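Local structure of citrate synthase (Metallosphaera sedula, 6ABX) at residues 170-175 with 311-316; 271-276 with 315-320. The protein probably catalyses the condensation of acetyl-CoA with oxaloacetate and water to give citrate and CoA, a step of the tricarboxylic acid cycle. One frame throughout, in Å; residues are numbered along the deposited sequence.

Contact 1 of 2, residues 170-175 with 311-316; sequences DVSLML and GLVFYA
Two helices of the mainly helical citrate synthase fold, 163-174 and 310-316, meet in a buried contact through Ser172 and Leu173 on one side and Val313 and Phe314 on the other. The segments run roughly antiparallel, with 143° between their directions and axes 11.0 Å apart at closest approach. Ser172 and Val313 face each other at the nearest point of the two backbones. The hydroxyl OG of Ser172 meets the methyl CG1 of Val313 at 3.4 Å, a van der Waals contact; CG1 gets there because it stands anti to the backbone N (chi1 167°). The same hydroxyl is hydrogen-bonded to the carbonyl O of Val168, one turn earlier in its own helix, so this buried polar group is satisfied without a partner from 311-316.

Phe314 reaches across with the far end of its ring, laying CZ 3.8 Å from CB of Ser172. CE1 of that ring lies 4.4 Å from Leu173 CD2, and both neighbours approach the ring obliquely. Ile327 of helix 324-343 touches both Leu173 and Phe314, making a third wall, while Leu266 of helix 261-270 touches Ser172. The bound citrate lies about 11 Å from the Phe314 side chain. Ser172 thus presents CB to the ring and OG to the valine methyl. With no hydrogen bond or charge pair crossing, what passes directly between the segments is van der Waals packing, with neighbouring helices sharing the contact.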
loop_
_atom_site.group_PDB
_atom_site.type_symbol
_atom_site.label_atom_id
_atom_site.label_comp_id
_atom_site.label_asym_id
_atom_site.label_seq_id
_atom_site.Cartn_x
_atom_site.Cartn_y
_atom_site.Cartn_z
ATOM N N ASP A 170 -20.016 19.242 -1.088
ATOM C CA ASP A 170 -18.801 19.940 -0.779
ATOM C C ASP A 170 -18.446 19.760 0.714
ATOM O O ASP A 170 -17.334 19.420 1.092
ATOM C CB ASP A 170 -18.983 21.403 -1.150
ATOM C CG ASP A 170 -17.670 22.061 -1.437
ATOM O OD1 ASP A 170 -17.010 21.661 -2.466
ATOM O OD2 ASP A 170 -17.316 22.885 -0.615
ATOM N N VAL A 171 -19.398 20.001 1.597
ATOM C CA VAL A 171 -19.174 19.791 3.014
ATOM C C VAL A 171 -18.868 18.320 3.330
ATOM O O VAL A 171 -17.871 18.040 4.078
ATOM C CB VAL A 171 -20.369 20.290 3.836
ATOM C CG1 VAL A 171 -20.243 19.901 5.317
ATOM C CG2 VAL A 171 -20.546 21.785 3.692
ATOM N N SER A 172 -19.661 17.368 2.793
ATOM C CA SER A 172 -19.403 16.003 3.041
ATOM C C SER A 172 -17.984 15.564 2.634
ATOM O O SER A 172 -17.333 14.825 3.406
ATOM C CB SER A 172 -20.451 15.135 2.377
ATOM O OG SER A 172 -21.727 15.620 2.701
ATOM N N LEU A 173 -17.448 16.065 1.501
ATOM C CA LEU A 173 -16.076 15.775 1.118
ATOM C C LEU A 173 -15.077 16.467 2.059
ATOM O O LEU A 173 -14.114 15.797 2.514
ATOM C CB LEU A 173 -15.836 16.206 -0.334
ATOM C CG LEU A 173 -16.631 15.433 -1.385
ATOM C CD1 LEU A 173 -16.494 16.091 -2.743
ATOM C CD2 LEU A 173 -16.187 13.977 -1.416
ATOM N N MET A 174 -15.310 17.742 2.467
ATOM C CA MET A 174 -14.324 18.424 3.355
ATOM C C MET A 174 -14.181 17.622 4.660
ATOM O O MET A 174 -13.083 17.445 5.228
ATOM C CB MET A 174 -14.748 19.881 3.717
ATOM C CG MET A 174 -14.630 20.844 2.571
ATOM S SD MET A 174 -15.035 22.602 3.011
ATOM C CE MET A 174 -16.804 22.522 2.999
ATOM N N LEU A 175 -15.290 17.055 5.147
ATOM C CA LEU A 175 -15.340 16.310 6.383
ATOM C C LEU A 175 -14.492 15.034 6.353
ATOM O O LEU A 175 -14.160 14.565 7.446
ATOM C CB LEU A 175 -16.768 15.915 6.744
ATOM C CG LEU A 175 -17.686 17.078 7.122
ATOM C CD1 LEU A 175 -19.103 16.605 7.416
ATOM C CD2 LEU A 175 -17.148 17.817 8.311
ATOM N N GLY A 311 -22.959 7.546 4.438
ATOM C CA GLY A 311 -23.487 6.732 3.348
ATOM C C GLY A 311 -24.858 7.196 2.864
ATOM O O GLY A 311 -25.121 7.279 1.666
ATOM N N LEU A 312 -25.748 7.553 3.787
ATOM C CA LEU A 312 -27.072 8.041 3.455
ATOM C C LEU A 312 -27.026 9.355 2.668
ATOM O O LEU A 312 -27.739 9.538 1.678
ATOM C CB LEU A 312 -27.878 8.160 4.757
ATOM C CG LEU A 312 -29.252 8.796 4.620
ATOM C CD1 LEU A 312 -30.057 8.069 3.568
ATOM C CD2 LEU A 312 -29.953 8.776 5.965
ATOM N N VAL A 313 -26.131 10.265 3.063
ATOM C CA VAL A 313 -25.933 11.544 2.336
ATOM C C VAL A 313 -25.442 11.292 0.905
ATOM O O VAL A 313 -26.010 11.843 -0.013
ATOM C CB VAL A 313 -24.988 12.477 3.112
ATOM C CG1 VAL A 313 -24.501 13.646 2.269
ATOM C CG2 VAL A 313 -25.644 12.965 4.394
ATOM N N PHE A 314 -24.449 10.429 0.728
ATOM C CA PHE A 314 -23.923 10.141 -0.624
ATOM C C PHE A 314 -24.981 9.413 -1.465
ATOM O O PHE A 314 -25.139 9.676 -2.650
ATOM C CB PHE A 314 -22.619 9.363 -0.517
ATOM C CG PHE A 314 -21.482 10.237 -0.057
ATOM C CD1 PHE A 314 -21.139 11.376 -0.750
ATOM C CD2 PHE A 314 -20.725 9.889 1.042
ATOM C CE1 PHE A 314 -20.095 12.187 -0.323
ATOM C CE2 PHE A 314 -19.677 10.709 1.462
ATOM C CZ PHE A 314 -19.407 11.879 0.809
ATOM N N TYR A 315 -25.749 8.506 -0.842
ATOM C CA TYR A 315 -26.854 7.845 -1.520
ATOM C C TYR A 315 -27.898 8.871 -1.981
ATOM O O TYR A 315 -28.423 8.756 -3.113
ATOM C CB TYR A 315 -27.455 6.766 -0.609
ATOM C CG TYR A 315 -28.649 6.049 -1.187
ATOM C CD1 TYR A 315 -28.491 5.184 -2.256
ATOM C CD2 TYR A 315 -29.912 6.182 -0.653
ATOM C CE1 TYR A 315 -29.566 4.509 -2.810
ATOM C CE2 TYR A 315 -31.012 5.521 -1.203
ATOM C CZ TYR A 315 -30.833 4.682 -2.281
ATOM O OH TYR A 315 -31.865 3.974 -2.837
ATOM N N ALA A 316 -28.209 9.843 -1.132
ATOM C CA ALA A 316 -29.197 10.882 -1.387
ATOM C C ALA A 316 -28.784 11.703 -2.616
ATOM O O ALA A 316 -29.613 12.200 -3.352
ATOM C CB ALA A 316 -29.387 11.754 -0.175
#

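Contact 2 of 2, residues 271-276 with 315-320; sequences NQLSKN and YAMGFD
With CG anti to its carbonyl carbon (chi1 -73°), Leu273 turns its forked end toward the C-terminal end of helix 310-316, where Met317 has the same first torsion. This is loop-to-helix-end packing: residues 271-276 link helices 261-270 and 277-297, and the opposing helix finishes in a Schellman motif. Gly318 takes the positive phi of that motif, 110°, and its N bonds back to Tyr315 O at 3.0 Å.

The two branches of Leu273 divide the work. CD1 rests on the methyl CB of Ala316 at 3.7 Å, while CD2 meets CG of Met317 at 4.1 Å, the two longer side chains crossing at about a right angle. Val168 and Asp165 of helix 163-174 also touch Leu273, so its apolar end is enclosed between the helix terminus and a second helix.

Lys275 ties up the loop itself. Its NZ bonds back to two carbonyls, those of Ala270 and Leu273, and its side chain makes a cation-pi contact with Phe283. The bond from Lys275 NZ to Leu273 O is 3.2 Å long, with the donor tilted 27° from the carbonyl plane.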
loop_
_atom_site.group_PDB
_atom_site.type_symbol
_atom_site.label_atom_id
_atom_site.label_comp_id
_atom_site.label_asym_id
_atom_site.label_seq_id
_atom_site.Cartn_x
_atom_site.Cartn_y
_atom_site.Cartn_z
ATOM N N ASN A 271 -30.253 18.296 6.433
ATOM C CA ASN A 271 -31.554 19.010 6.412
ATOM C C ASN A 271 -31.762 19.806 5.123
ATOM O O ASN A 271 -32.894 19.860 4.642
ATOM C CB ASN A 271 -31.713 19.919 7.615
ATOM C CG ASN A 271 -32.059 19.094 8.827
ATOM O OD1 ASN A 271 -33.155 18.545 8.885
ATOM N ND2 ASN A 271 -31.162 19.011 9.788
ATOM N N GLN A 272 -30.677 20.360 4.559
ATOM C CA GLN A 272 -30.712 21.207 3.368
ATOM C C GLN A 272 -30.923 20.403 2.082
ATOM O O GLN A 272 -31.139 20.999 1.050
ATOM C CB GLN A 272 -29.437 22.066 3.289
ATOM C CG GLN A 272 -29.252 22.869 4.572
ATOM C CD GLN A 272 -28.140 23.891 4.568
ATOM O OE1 GLN A 272 -27.464 24.108 3.561
ATOM N NE2 GLN A 272 -27.955 24.525 5.720
ATOM N N LEU A 273 -30.801 19.069 2.117
ATOM C CA LEU A 273 -31.152 18.237 0.941
ATOM C C LEU A 273 -32.661 18.329 0.700
ATOM O O LEU A 273 -33.436 18.248 1.645
ATOM C CB LEU A 273 -30.782 16.766 1.175
ATOM C CG LEU A 273 -29.299 16.447 1.130
ATOM C CD1 LEU A 273 -29.042 15.031 1.588
ATOM C CD2 LEU A 273 -28.724 16.681 -0.257
ATOM N N SER A 274 -33.049 18.471 -0.573
ATOM C CA SER A 274 -34.369 18.104 -1.011
ATOM C C SER A 274 -34.390 16.581 -1.060
ATOM O O SER A 274 -33.420 15.976 -1.518
ATOM C CB SER A 274 -34.689 18.689 -2.355
ATOM O OG SER A 274 -33.994 17.967 -3.368
ATOM N N LYS A 275 -35.469 15.971 -0.565
ATOM C CA LYS A 275 -35.494 14.551 -0.466
ATOM C C LYS A 275 -36.742 14.025 -1.160
ATOM O O LYS A 275 -37.811 14.530 -0.945
ATOM C CB LYS A 275 -35.408 14.183 1.020
ATOM C CG LYS A 275 -34.241 14.806 1.772
ATOM C CD LYS A 275 -34.327 14.395 3.241
ATOM C CE LYS A 275 -33.290 14.998 4.162
ATOM N NZ LYS A 275 -33.392 16.478 4.253
ATOM N N ASN A 276 -36.573 12.999 -1.983
ATOM C CA ASN A 276 -37.708 12.239 -2.438
ATOM C C ASN A 276 -38.239 11.454 -1.223
ATOM O O ASN A 276 -37.682 11.514 -0.099
ATOM C CB ASN A 276 -37.353 11.403 -3.673
ATOM C CG ASN A 276 -36.356 10.305 -3.372
ATOM O OD1 ASN A 276 -36.243 9.884 -2.225
ATOM N ND2 ASN A 276 -35.637 9.837 -4.385
ATOM N N TYR A 315 -25.749 8.506 -0.842
ATOM C CA TYR A 315 -26.854 7.845 -1.520
ATOM C C TYR A 315 -27.898 8.871 -1.981
ATOM O O TYR A 315 -28.423 8.756 -3.113
ATOM C CB TYR A 315 -27.455 6.766 -0.609
ATOM C CG TYR A 315 -28.649 6.049 -1.187
ATOM C CD1 TYR A 315 -28.491 5.184 -2.256
ATOM C CD2 TYR A 315 -29.912 6.182 -0.653
ATOM C CE1 TYR A 315 -29.566 4.509 -2.810
ATOM C CE2 TYR A 315 -31.012 5.521 -1.203
ATOM C CZ TYR A 315 -30.833 4.682 -2.281
ATOM O OH TYR A 315 -31.865 3.974 -2.837
ATOM N N ALA A 316 -28.209 9.843 -1.132
ATOM C CA ALA A 316 -29.197 10.882 -1.387
ATOM C C ALA A 316 -28.784 11.703 -2.616
ATOM O O ALA A 316 -29.613 12.200 -3.352
ATOM C CB ALA A 316 -29.387 11.754 -0.175
ATOM N N MET A 317 -27.486 11.810 -2.856
ATOM C CA MET A 317 -27.040 12.585 -3.964
ATOM C C MET A 317 -26.862 11.799 -5.259
ATOM O O MET A 317 -26.592 12.430 -6.284
ATOM C CB MET A 317 -25.779 13.296 -3.521
ATOM C CG MET A 317 -26.273 14.407 -2.637
ATOM S SD MET A 317 -25.044 15.561 -2.242
ATOM C CE MET A 317 -23.785 14.399 -1.724
ATOM N N GLY A 318 -27.119 10.487 -5.237
ATOM C CA GLY A 318 -27.192 9.677 -6.420
ATOM C C GLY A 318 -26.079 8.696 -6.610
ATOM O O GLY A 318 -25.957 8.106 -7.707
ATOM N N PHE A 319 -25.216 8.466 -5.586
ATOM C CA PHE A 319 -24.213 7.431 -5.691
ATOM C C PHE A 319 -24.714 6.078 -5.178
ATOM O O PHE A 319 -25.338 6.069 -4.124
ATOM C CB PHE A 319 -23.002 7.854 -4.851
ATOM C CG PHE A 319 -22.309 9.103 -5.339
ATOM C CD1 PHE A 319 -21.368 8.999 -6.343
ATOM C CD2 PHE A 319 -22.582 10.344 -4.804
ATOM C CE1 PHE A 319 -20.705 10.125 -6.787
ATOM C CE2 PHE A 319 -21.898 11.474 -5.231
ATOM C CZ PHE A 319 -20.971 11.349 -6.228
ATOM N N ASP A 320 -24.385 4.961 -5.850
ATOM C CA ASP A 320 -24.619 3.605 -5.376
ATOM C C ASP A 320 -23.861 3.456 -4.067
ATOM O O ASP A 320 -22.715 3.903 -3.936
ATOM C CB ASP A 320 -24.152 2.459 -6.309
ATOM C CG ASP A 320 -24.957 2.263 -7.574
ATOM O OD1 ASP A 320 -26.113 2.740 -7.595
ATOM O OD2 ASP A 320 -24.393 1.669 -8.555
#

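How the contacts relate
Helix 310-316 is common to both contacts, and Tyr315 and Ala316 belong to both. Contact 1 uses the body of the helix, deep in the chain; contact 2 uses its C-terminal end, a buried patch nearer the periphery, where Ala316 is partly exposed but Leu273 and Met317 are buried. Helix 163-174 also unites them, packing on Phe314 in one and touching Leu273 and Met317 in the other. Neither has a hydrogen bond between its segments, but contact 1 places an aromatic ring and hydroxyl between helices, whereas contact 2 is aliphatic, carbon against carbon. A probable Phe319 N to Phe314 O bond (3.2 Å), consistent with the second Schellman bond, joins contact 1 to the turn of contact 2.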